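Side-chain contact in bifunctional endo-1,4-beta-xylanase A (Neocallimastix patriciarum, PDB 2VG9), which hydrolyses internal beta-1,4-xylosidic bonds of xylan, as a glycoside hydrolase family 11 endoxylanase with a beta jelly roll fold: residues Q64-A67 and T68-D71. Residues are numbered along the deposited sequence; the frame is centred on the assembly and turned at random.
Sequences QKKA and TDYD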
ATOM      1  N   GLN A  64       5.444  15.750   7.467  1.00 23.32           N
ATOM      2  CA  GLN A  64       5.553  16.910   8.332  1.00 25.40           C
ATOM      3  C   GLN A  64       6.040  16.484   9.697  1.00 23.51           C
ATOM      4  O   GLN A  64       6.776  17.207  10.369  1.00 23.41           O
ATOM      5  CB  GLN A  64       4.182  17.626   8.449  1.00 25.33           C
ATOM      6  CG  GLN A  64       3.839  18.441   7.212  1.00 28.92           C
ATOM      7  CD  GLN A  64       2.431  19.060   7.222  1.00 30.58           C
ATOM      8  OE1 GLN A  64       2.067  19.796   6.287  1.00 35.88           O
ATOM      9  NE2 GLN A  64       1.641  18.790   8.280  1.00 36.68           N
ATOM     10  N   LYS A  65       5.612  15.306  10.118  1.00 21.67           N
ATOM     11  CA  LYS A  65       5.952  14.869  11.435  1.00 20.01           C
ATOM     12  C   LYS A  65       6.019  13.367  11.546  1.00 19.15           C
ATOM     13  O   LYS A  65       5.479  12.628  10.678  1.00 18.59           O
ATOM     14  CB  LYS A  65       5.032  15.495  12.492  1.00 21.03           C
ATOM     15  CG  LYS A  65       3.604  15.001  12.576  1.00 19.72           C
ATOM     16  CD  LYS A  65       2.944  15.639  13.794  1.00 22.34           C
ATOM     17  CE  LYS A  65       1.456  15.382  13.854  1.00 25.88           C
ATOM     18  NZ  LYS A  65       0.753  15.998  15.037  1.00 30.06           N
ATOM     19  N   LYS A  66       6.715  12.942  12.603  1.00 17.07           N
ATOM     20  CA  LYS A  66       6.973  11.532  12.878  1.00 15.43           C
ATOM     21  C   LYS A  66       5.626  10.811  12.825  1.00 14.42           C
ATOM     22  O   LYS A  66       4.658  11.260  13.427  1.00 13.14           O
ATOM     23  CB  LYS A  66       7.625  11.382  14.239  1.00 15.25           C
ATOM     24  CG  LYS A  66       8.218  10.004  14.550  1.00 14.40           C
ATOM     25  CD  LYS A  66       8.796  10.027  15.963  1.00 17.02           C
ATOM     26  CE  LYS A  66       9.810   8.957  16.140  1.00 19.14           C
ATOM     27  NZ  LYS A  66       9.927   8.537  17.564  1.00 23.08           N
ATOM     28  N   ALA A  67       5.584   9.693  12.108  1.00 13.11           N
ATOM     29  CA  ALA A  67       4.330   8.964  11.893  1.00 12.73           C
ATOM     30  C   ALA A  67       3.627   8.621  13.190  1.00 13.12           C
ATOM     31  O   ALA A  67       2.383   8.593  13.249  1.00 12.58           O
ATOM     32  CB  ALA A  67       4.569   7.714  11.033  1.00 12.19           C
ATOM     33  N   THR A  68       4.405   8.383  14.254  1.00 12.86           N
ATOM     34  CA  THR A  68       3.794   7.996  15.525  1.00 12.15           C
ATOM     35  C   THR A  68       3.354   9.198  16.388  1.00 12.50           C
ATOM     36  O   THR A  68       2.713   8.984  17.432  1.00 12.28           O
ATOM     37  CB  THR A  68       4.738   7.107  16.368  1.00 12.56           C
ATOM     38  OG1 THR A  68       6.052   7.679  16.344  1.00 11.47           O
ATOM     39  CG2 THR A  68       4.797   5.673  15.802  1.00 10.83           C
ATOM     40  N   ASP A  69       3.713  10.426  15.983  1.00 12.02           N
ATOM     41  CA  ASP A  69       3.156  11.645  16.628  1.00 12.86           C
ATOM     42  C   ASP A  69       1.665  11.837  16.402  1.00 13.72           C
ATOM     43  O   ASP A  69       1.001  12.474  17.200  1.00 14.92           O
ATOM     44  CB  ASP A  69       3.827  12.907  16.116  1.00 11.92           C
ATOM     45  CG  ASP A  69       5.199  13.065  16.664  1.00 11.07           C
ATOM     46  OD1 ASP A  69       5.610  12.112  17.393  1.00 11.08           O
ATOM     47  OD2 ASP A  69       5.868  14.046  16.298  0.50  3.40           O
ATOM     48  N   TYR A  70       1.143  11.358  15.286  1.00 14.74           N
ATOM     49  CA  TYR A  70      -0.316  11.435  15.089  1.00 14.91           C
ATOM     50  C   TYR A  70      -0.999  10.539  16.133  1.00 15.38           C
ATOM     51  O   TYR A  70      -0.687   9.328  16.236  1.00 15.81           O
ATOM     52  CB  TYR A  70      -0.664  11.005  13.674  1.00 14.07           C
ATOM     53  CG  TYR A  70      -0.096  11.911  12.622  1.00 13.49           C
ATOM     54  CD1 TYR A  70      -0.830  13.015  12.155  1.00 12.09           C
ATOM     55  CD2 TYR A  70       1.171  11.671  12.075  1.00 13.00           C
ATOM     56  CE1 TYR A  70      -0.308  13.860  11.156  1.00 12.14           C
ATOM     57  CE2 TYR A  70       1.705  12.519  11.100  1.00 12.49           C
ATOM     58  CZ  TYR A  70       0.960  13.600  10.650  1.00 12.86           C
ATOM     59  OH  TYR A  70       1.491  14.408   9.696  1.00 14.18           O
ATOM     60  N   ASP A  71      -1.914  11.126  16.906  1.00 15.76           N
ATOM     61  CA  ASP A  71      -2.569  10.420  18.018  1.00 15.87           C
ATOM     62  C   ASP A  71      -3.371   9.226  17.547  1.00 15.21           C
ATOM     63  O   ASP A  71      -3.307   8.153  18.152  1.00 14.05           O
ATOM     64  CB  ASP A  71      -3.464  11.364  18.820  1.00 18.32           C
ATOM     65  CG  ASP A  71      -2.669  12.240  19.801  1.00 21.27           C
ATOM     66  OD1 ASP A  71      -1.524  11.880  20.171  1.00 24.64           O
ATOM     67  OD2 ASP A  71      -3.200  13.293  20.198  1.00 25.83           O
TER
HETATM   68  O   HOH W   1       3.742  13.966   8.217  1.00 13.55           O
HETATM   69  O   HOH W   2       8.109  14.974  14.254  1.00 22.46           O
HETATM   70  O   HOH W   3       7.557   6.097  18.362  1.00 27.90           O
HETATM   71  O   HOH W   4       0.236   7.595  14.546  1.00 11.40           O
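Lys65 lies across one face of the Tyr70 ring. Its CE sits over the ring centre, 3.6 Å from the centroid, in a CH-pi contact. Its NZ reaches over the same face and makes a cation-pi interaction, 4.7 Å from the centroid and 21° off the ring normal. Nearer the backbone, CG of Lys65 meets CE2 of Tyr70 at 3.5 Å. Two features set this up: CG falls between the backbone N and the carbonyl carbon (chi1 73°), and the chain beyond it is extended. At the ring's edge, in its plane, Ala67 O approaches CD2 of Tyr70 to 3.5 Å.

Further van der Waals contacts line the turn. CD of Lys65 packs on CB of Asp69 at 3.7 Å. Both carboxylate oxygens of Asp69 lie 3.8 Å from CB of Lys66, the two side chains meeting at about a right angle. The Lys66 chain passes OG1 of Thr68.

Asp69 N donates a hydrogen bond to Lys66 O over 2.8 Å and closes a type I beta turn, with Ala67 and Thr68 at its corners.

Water completes the polar links. One molecule joins Tyr70 OH (2.7 Å) to Gln64 N, from which it accepts. A second accepts from Lys66 N and donates to Asp69 OD2. A third donates to both Ala67 O and Tyr70 O. A leucine in place of Tyr70 would probably leave the Lys65 ammonium without its aromatic partner and the water at Gln64 N without its hydroxyl link.

The turn belongs to the loop between strands 52-60 and 73-86. Backbone hydrogen bonds tie Lys65 to Leu191 of strand 190-200 and Ala67 to Gly189. The Tyr70 ring meets Phe61 edge-to-face and touches Leu191, while Ala67 and Thr68 pack on Phe178 of helix 174-182.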